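Local structure of uncharacterized protein (4LG3) at residues L80-G85 and G89-A94; E15-G20 and L25-R30. The protein is of unknown function but belongs to the DUF4875 family and folds around a mixed beta-sheet packed with helices. All coordinates share one frame; numbering follows the deposited sequence.

Interaction 1: residues L80-G85 and G89-A94; sequences LDSQPG and GKTVLA
Leu-80 meets Leu-93 and Ala-94 together in a classic beta bulge near the turn end of an antiparallel hairpin. The N of Leu-80 donates to the O of Ala-94 (2.8 Å), while the O of Leu-80 takes the N of Leu-93 (2.8 Å) and, weakly, that of Ala-94. The extra residue shifts the register by one, so that Asp-81 faces Val-92 as a non-hydrogen-bonded pair. Past the bulge Ser-82 grips Thr-91 twice: its N donates to the O of Thr-91 (2.7 Å), and its OG, set between the backbone N and the carbonyl carbon (chi1 58°), accepts the N of Thr-91 at 2.9 Å, a side chain standing in for a strand carbonyl.

Lys-90, extended beyond CG, passes the O of Gln-83 and carries its charge to the turn, where NZ donates to the O of Gly-85 at 3.0 Å, from a position tilted out of the carbonyl plane. The carboxylate of Asp-81 lies farther off, OD2 to NZ of Lys-90 being a long 3.7 Å, and a water bridges the two.

Apolar contacts lie on the Leu-80 face, where CD2 of Leu-80 rests against CB of Leu-93 (4.0 Å) and its CB against that of Ala-94.

Beyond the hairpin, Gln-131 of helix 125-137 bonds Ser-82 OG and Thr-91 OG1, and Gln-83 NE2 reaches Leu-128 O. Asp-81 has its stronger ionic partner in Arg-30 of strand 26-36, while Leu-80 and Ala-94 pack on Val-60 of helix 53-71.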
loop_
_atom_site.group_PDB
_atom_site.type_symbol
_atom_site.label_atom_id
_atom_site.label_comp_id
_atom_site.label_asym_id
_atom_site.label_seq_id
_atom_site.Cartn_x
_atom_site.Cartn_y
_atom_site.Cartn_z
ATOM N N LEU A 80 2.356 1.670 -0.498
ATOM C CA LEU A 80 1.211 1.754 -1.375
ATOM C C LEU A 80 0.136 0.822 -0.826
ATOM O O LEU A 80 0.358 -0.384 -0.726
ATOM C CB LEU A 80 1.575 1.423 -2.831
ATOM C CG LEU A 80 0.438 1.303 -3.850
ATOM C CD1 LEU A 80 -0.219 2.655 -4.109
ATOM C CD2 LEU A 80 0.953 0.699 -5.142
ATOM N N ASP A 81 -1.024 1.398 -0.454
ATOM C CA ASP A 81 -2.164 0.623 0.046
ATOM C C ASP A 81 -3.157 0.307 -1.086
ATOM O O ASP A 81 -3.205 1.027 -2.076
ATOM C CB ASP A 81 -2.875 1.340 1.206
ATOM C CG ASP A 81 -2.039 1.451 2.459
ATOM O OD1 ASP A 81 -1.474 0.416 2.893
ATOM O OD2 ASP A 81 -1.997 2.557 3.046
ATOM N N SER A 82 -3.939 -0.771 -0.928
ATOM C CA SER A 82 -4.933 -1.240 -1.907
ATOM C C SER A 82 -6.029 -0.209 -2.156
ATOM O O SER A 82 -6.604 -0.176 -3.243
ATOM C CB SER A 82 -5.556 -2.556 -1.459
ATOM O OG SER A 82 -6.169 -2.431 -0.185
ATOM N N GLN A 83 -6.308 0.626 -1.158
ATOM C CA GLN A 83 -7.329 1.660 -1.207
ATOM C C GLN A 83 -7.312 2.494 0.080
ATOM O O GLN A 83 -6.742 2.046 1.078
ATOM C CB GLN A 83 -8.723 1.002 -1.387
ATOM C CG GLN A 83 -9.180 0.113 -0.224
ATOM C CD GLN A 83 -10.506 -0.520 -0.466
ATOM O OE1 GLN A 83 -11.387 0.004 -1.146
ATOM N NE2 GLN A 83 -10.671 -1.674 0.067
ATOM N N PRO A 84 -7.962 3.682 0.123
ATOM C CA PRO A 84 -8.084 4.390 1.420
ATOM C C PRO A 84 -8.933 3.552 2.390
ATOM O O PRO A 84 -9.808 2.808 1.971
ATOM C CB PRO A 84 -8.807 5.695 1.056
ATOM C CG PRO A 84 -8.708 5.803 -0.416
ATOM C CD PRO A 84 -8.683 4.406 -0.943
ATOM N N GLY A 85 -8.680 3.669 3.667
ATOM C CA GLY A 85 -9.455 2.925 4.644
ATOM C C GLY A 85 -8.749 2.680 5.958
ATOM O O GLY A 85 -7.582 3.044 6.110
ATOM N N GLY A 89 -9.060 -2.573 6.535
ATOM C CA GLY A 89 -9.977 -2.259 5.446
ATOM C C GLY A 89 -9.214 -2.087 4.146
ATOM O O GLY A 89 -9.763 -1.613 3.146
ATOM N N LYS A 90 -7.923 -2.470 4.158
ATOM C CA LYS A 90 -6.988 -2.317 3.037
ATOM C C LYS A 90 -5.774 -3.157 3.310
ATOM O O LYS A 90 -5.605 -3.619 4.446
ATOM C CB LYS A 90 -6.573 -0.823 2.848
ATOM C CG LYS A 90 -5.719 -0.311 4.000
ATOM C CD LYS A 90 -5.600 1.193 4.119
ATOM C CE LYS A 90 -4.686 1.499 5.281
ATOM N NZ LYS A 90 -4.678 2.927 5.591
ATOM N N THR A 91 -4.924 -3.357 2.271
ATOM C CA THR A 91 -3.678 -4.126 2.368
ATOM C C THR A 91 -2.577 -3.424 1.591
ATOM O O THR A 91 -2.847 -2.545 0.800
ATOM C CB THR A 91 -3.844 -5.592 1.880
ATOM O OG1 THR A 91 -4.271 -5.618 0.516
ATOM C CG2 THR A 91 -4.743 -6.429 2.770
ATOM N N VAL A 92 -1.344 -3.851 1.803
ATOM C CA VAL A 92 -0.127 -3.354 1.167
ATOM C C VAL A 92 0.018 -3.977 -0.208
ATOM O O VAL A 92 0.047 -5.201 -0.326
ATOM C CB VAL A 92 1.122 -3.667 2.050
ATOM C CG1 VAL A 92 2.416 -3.221 1.384
ATOM C CG2 VAL A 92 0.975 -3.033 3.415
ATOM N N LEU A 93 0.148 -3.122 -1.229
ATOM C CA LEU A 93 0.407 -3.514 -2.609
ATOM C C LEU A 93 1.911 -3.393 -2.953
ATOM O O LEU A 93 2.405 -4.133 -3.795
ATOM C CB LEU A 93 -0.417 -2.663 -3.583
ATOM C CG LEU A 93 -1.936 -2.824 -3.575
ATOM C CD1 LEU A 93 -2.549 -2.073 -4.735
ATOM C CD2 LEU A 93 -2.368 -4.322 -3.592
ATOM N N ALA A 94 2.636 -2.470 -2.299
ATOM C CA ALA A 94 4.048 -2.228 -2.570
ATOM C C ALA A 94 4.658 -1.362 -1.504
ATOM O O ALA A 94 3.957 -0.538 -0.908
ATOM C CB ALA A 94 4.215 -1.534 -3.943
HETATM O O HOH W 1 -4.560 4.526 2.894
#

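Interaction 2: residues E15-G20 and L25-R30; sequences ESPYEG and LRYNVR
Glu-15 reaches diagonally across the strand pair to Tyr-27, whose OH donates to OE1 of Glu-15 at 2.6 Å. The carboxylate meets the ring at its edge, with the two planes 63° apart, and the hydroxyl comes to the anti side of OE1, somewhat out of the carboxylate plane; OE2 is taken by Tyr-67 of helix 53-71. CG of Glu-15 also lies beside CG1 of Val-29 (3.8 Å). Next, Ser-16 forms a hydrogen-bonded pair with Asn-28, N to O and O to N both 2.9 Å apart, and two waters on Ser-16 OG bridge to the O and ND2 of Asn-28. This alternation of pairs is that of a regular antiparallel beta hairpin, formed by strands 10-18 and 26-36. Pro-17 takes the non-hydrogen-bonded place opposite Tyr-27, where no N-H is needed toward the partner strand, and sets its CB 3.7 Å from CD1 of Leu-25. Tyr-18 repeats the two-way pairing, with Arg-26, and its CB touches that of Arg-26 at 4.1 Å. Arg-26, with CG anti to the backbone N (chi1 -177°) and the chain extended to NE, brings NE to Asn-28 OD1 at 2.9 Å, on a lone pair in the carbonyl plane, and NH2 to Ser-77 OG of strand 75-81. Last, CG of Glu-19 lies alongside CD1 of Leu-25 at 3.6 Å.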
loop_
_atom_site.group_PDB
_atom_site.type_symbol
_atom_site.label_atom_id
_atom_site.label_comp_id
_atom_site.label_asym_id
_atom_site.label_seq_id
_atom_site.Cartn_x
_atom_site.Cartn_y
_atom_site.Cartn_z
ATOM N N GLU A 15 1.242 11.371 5.659
ATOM C CA GLU A 15 2.618 11.885 5.583
ATOM C C GLU A 15 3.084 12.285 6.963
ATOM O O GLU A 15 2.369 13.014 7.662
ATOM C CB GLU A 15 2.687 13.116 4.670
ATOM C CG GLU A 15 2.558 12.845 3.186
ATOM C CD GLU A 15 2.650 14.104 2.345
ATOM O OE1 GLU A 15 3.171 15.124 2.847
ATOM O OE2 GLU A 15 2.204 14.072 1.177
ATOM N N SER A 16 4.260 11.817 7.386
ATOM C CA SER A 16 4.759 12.232 8.708
ATOM C C SER A 16 6.268 12.133 8.799
ATOM O O SER A 16 6.851 11.155 8.340
ATOM C CB SER A 16 4.113 11.435 9.851
ATOM O OG SER A 16 4.112 10.043 9.610
ATOM N N PRO A 17 6.907 13.142 9.406
ATOM C CA PRO A 17 8.355 13.064 9.617
ATOM C C PRO A 17 8.729 12.281 10.873
ATOM O O PRO A 17 7.930 12.156 11.803
ATOM C CB PRO A 17 8.757 14.525 9.782
ATOM C CG PRO A 17 7.575 15.141 10.473
ATOM C CD PRO A 17 6.348 14.375 9.996
ATOM N N TYR A 18 9.970 11.786 10.897
ATOM C CA TYR A 18 10.597 11.117 12.028
ATOM C C TYR A 18 12.023 11.626 12.123
ATOM O O TYR A 18 12.815 11.475 11.189
ATOM C CB TYR A 18 10.508 9.591 11.943
ATOM C CG TYR A 18 11.284 8.901 13.046
ATOM C CD1 TYR A 18 10.815 8.893 14.360
ATOM C CD2 TYR A 18 12.508 8.296 12.787
ATOM C CE1 TYR A 18 11.539 8.284 15.383
ATOM C CE2 TYR A 18 13.240 7.688 13.800
ATOM C CZ TYR A 18 12.747 7.672 15.093
ATOM O OH TYR A 18 13.482 7.054 16.080
ATOM N N GLU A 19 12.318 12.287 13.249
ATOM C CA GLU A 19 13.614 12.897 13.502
ATOM C C GLU A 19 14.365 12.251 14.708
ATOM O O GLU A 19 15.126 12.932 15.396
ATOM C CB GLU A 19 13.394 14.402 13.731
ATOM C CG GLU A 19 12.797 15.129 12.532
ATOM C CD GLU A 19 12.337 16.552 12.777
ATOM O OE1 GLU A 19 11.318 16.727 13.484
ATOM O OE2 GLU A 19 12.985 17.492 12.257
ATOM N N GLY A 20 14.165 10.958 14.932
ATOM C CA GLY A 20 14.795 10.227 16.029
ATOM C C GLY A 20 16.292 10.063 15.895
ATOM O O GLY A 20 16.997 9.898 16.893
ATOM N N LEU A 25 16.617 13.268 8.792
ATOM C CA LEU A 25 15.171 13.325 8.689
ATOM C C LEU A 25 14.636 12.176 7.836
ATOM O O LEU A 25 15.053 11.996 6.688
ATOM C CB LEU A 25 14.710 14.687 8.101
ATOM C CG LEU A 25 13.195 14.836 7.742
ATOM C CD1 LEU A 25 12.360 15.119 8.958
ATOM C CD2 LEU A 25 12.985 15.952 6.737
ATOM N N ARG A 26 13.694 11.424 8.409
ATOM C CA ARG A 26 12.964 10.362 7.740
ATOM C C ARG A 26 11.545 10.867 7.406
ATOM O O ARG A 26 10.930 11.561 8.217
ATOM C CB ARG A 26 12.919 9.114 8.612
ATOM C CG ARG A 26 12.240 7.937 7.951
ATOM C CD ARG A 26 12.328 6.699 8.810
ATOM N NE ARG A 26 11.623 5.593 8.170
ATOM C CZ ARG A 26 11.851 4.310 8.404
ATOM N NH1 ARG A 26 12.753 3.942 9.304
ATOM N NH2 ARG A 26 11.180 3.382 7.739
ATOM N N TYR A 27 11.041 10.555 6.210
ATOM C CA TYR A 27 9.692 10.968 5.857
ATOM C C TYR A 27 8.929 9.742 5.461
ATOM O O TYR A 27 9.328 9.036 4.535
ATOM C CB TYR A 27 9.709 12.031 4.775
ATOM C CG TYR A 27 8.472 12.901 4.759
ATOM C CD1 TYR A 27 8.273 13.887 5.724
ATOM C CD2 TYR A 27 7.538 12.795 3.741
ATOM C CE1 TYR A 27 7.144 14.710 5.696
ATOM C CE2 TYR A 27 6.416 13.614 3.699
ATOM C CZ TYR A 27 6.227 14.582 4.670
ATOM O OH TYR A 27 5.129 15.411 4.597
ATOM N N ASN A 28 7.873 9.421 6.218
ATOM C CA ASN A 28 7.062 8.218 5.965
ATOM C C ASN A 28 5.777 8.620 5.307
ATOM O O ASN A 28 5.095 9.546 5.768
ATOM C CB ASN A 28 6.812 7.419 7.238
ATOM C CG ASN A 28 8.079 7.060 7.966
ATOM O OD1 ASN A 28 8.968 6.423 7.418
ATOM N ND2 ASN A 28 8.195 7.493 9.210
ATOM N N VAL A 29 5.468 7.957 4.176
ATOM C CA VAL A 29 4.284 8.292 3.388
ATOM C C VAL A 29 3.504 7.045 3.000
ATOM O O VAL A 29 4.081 6.050 2.557
ATOM C CB VAL A 29 4.677 9.123 2.104
ATOM C CG1 VAL A 29 3.433 9.593 1.352
ATOM C CG2 VAL A 29 5.564 10.319 2.448
ATOM N N ARG A 30 2.170 7.147 3.099
ATOM C CA ARG A 30 1.210 6.139 2.621
ATOM C C ARG A 30 0.533 6.720 1.411
ATOM O O ARG A 30 0.063 7.862 1.453
ATOM C CB ARG A 30 0.188 5.752 3.681
ATOM C CG ARG A 30 0.789 5.219 4.975
ATOM C CD ARG A 30 -0.274 4.472 5.755
ATOM N NE ARG A 30 -0.459 3.107 5.243
ATOM C CZ ARG A 30 0.065 2.019 5.800
ATOM N NH1 ARG A 30 0.782 2.114 6.910
ATOM N NH2 ARG A 30 -0.160 0.825 5.273
HETATM O O HOH W 2 2.916 8.501 7.660
HETATM O O HOH W 3 6.331 8.652 10.941
#

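Overall arrangement
From the N terminus, strand 10-18 leads into interaction 2, where 15-20 folds back on 25-30 across a four-residue link. Strand 26-36 then runs on, and the chain passes through strand 42-44 and helix 53-71 before strand 75-81 returns parallel to strand 26-36. At its end interaction 1 closes a second short loop, of three residues, and leads into strand 92-98. The two hairpins follow in series, neither nested nor crossed, with centres about 19 Å apart. They belong to one sheet, in which strands 26-36 and 75-81 are neighbours, and the salt bridge from Arg-30 NE to Asp-81 OD2 (2.7 Å) joins them directly.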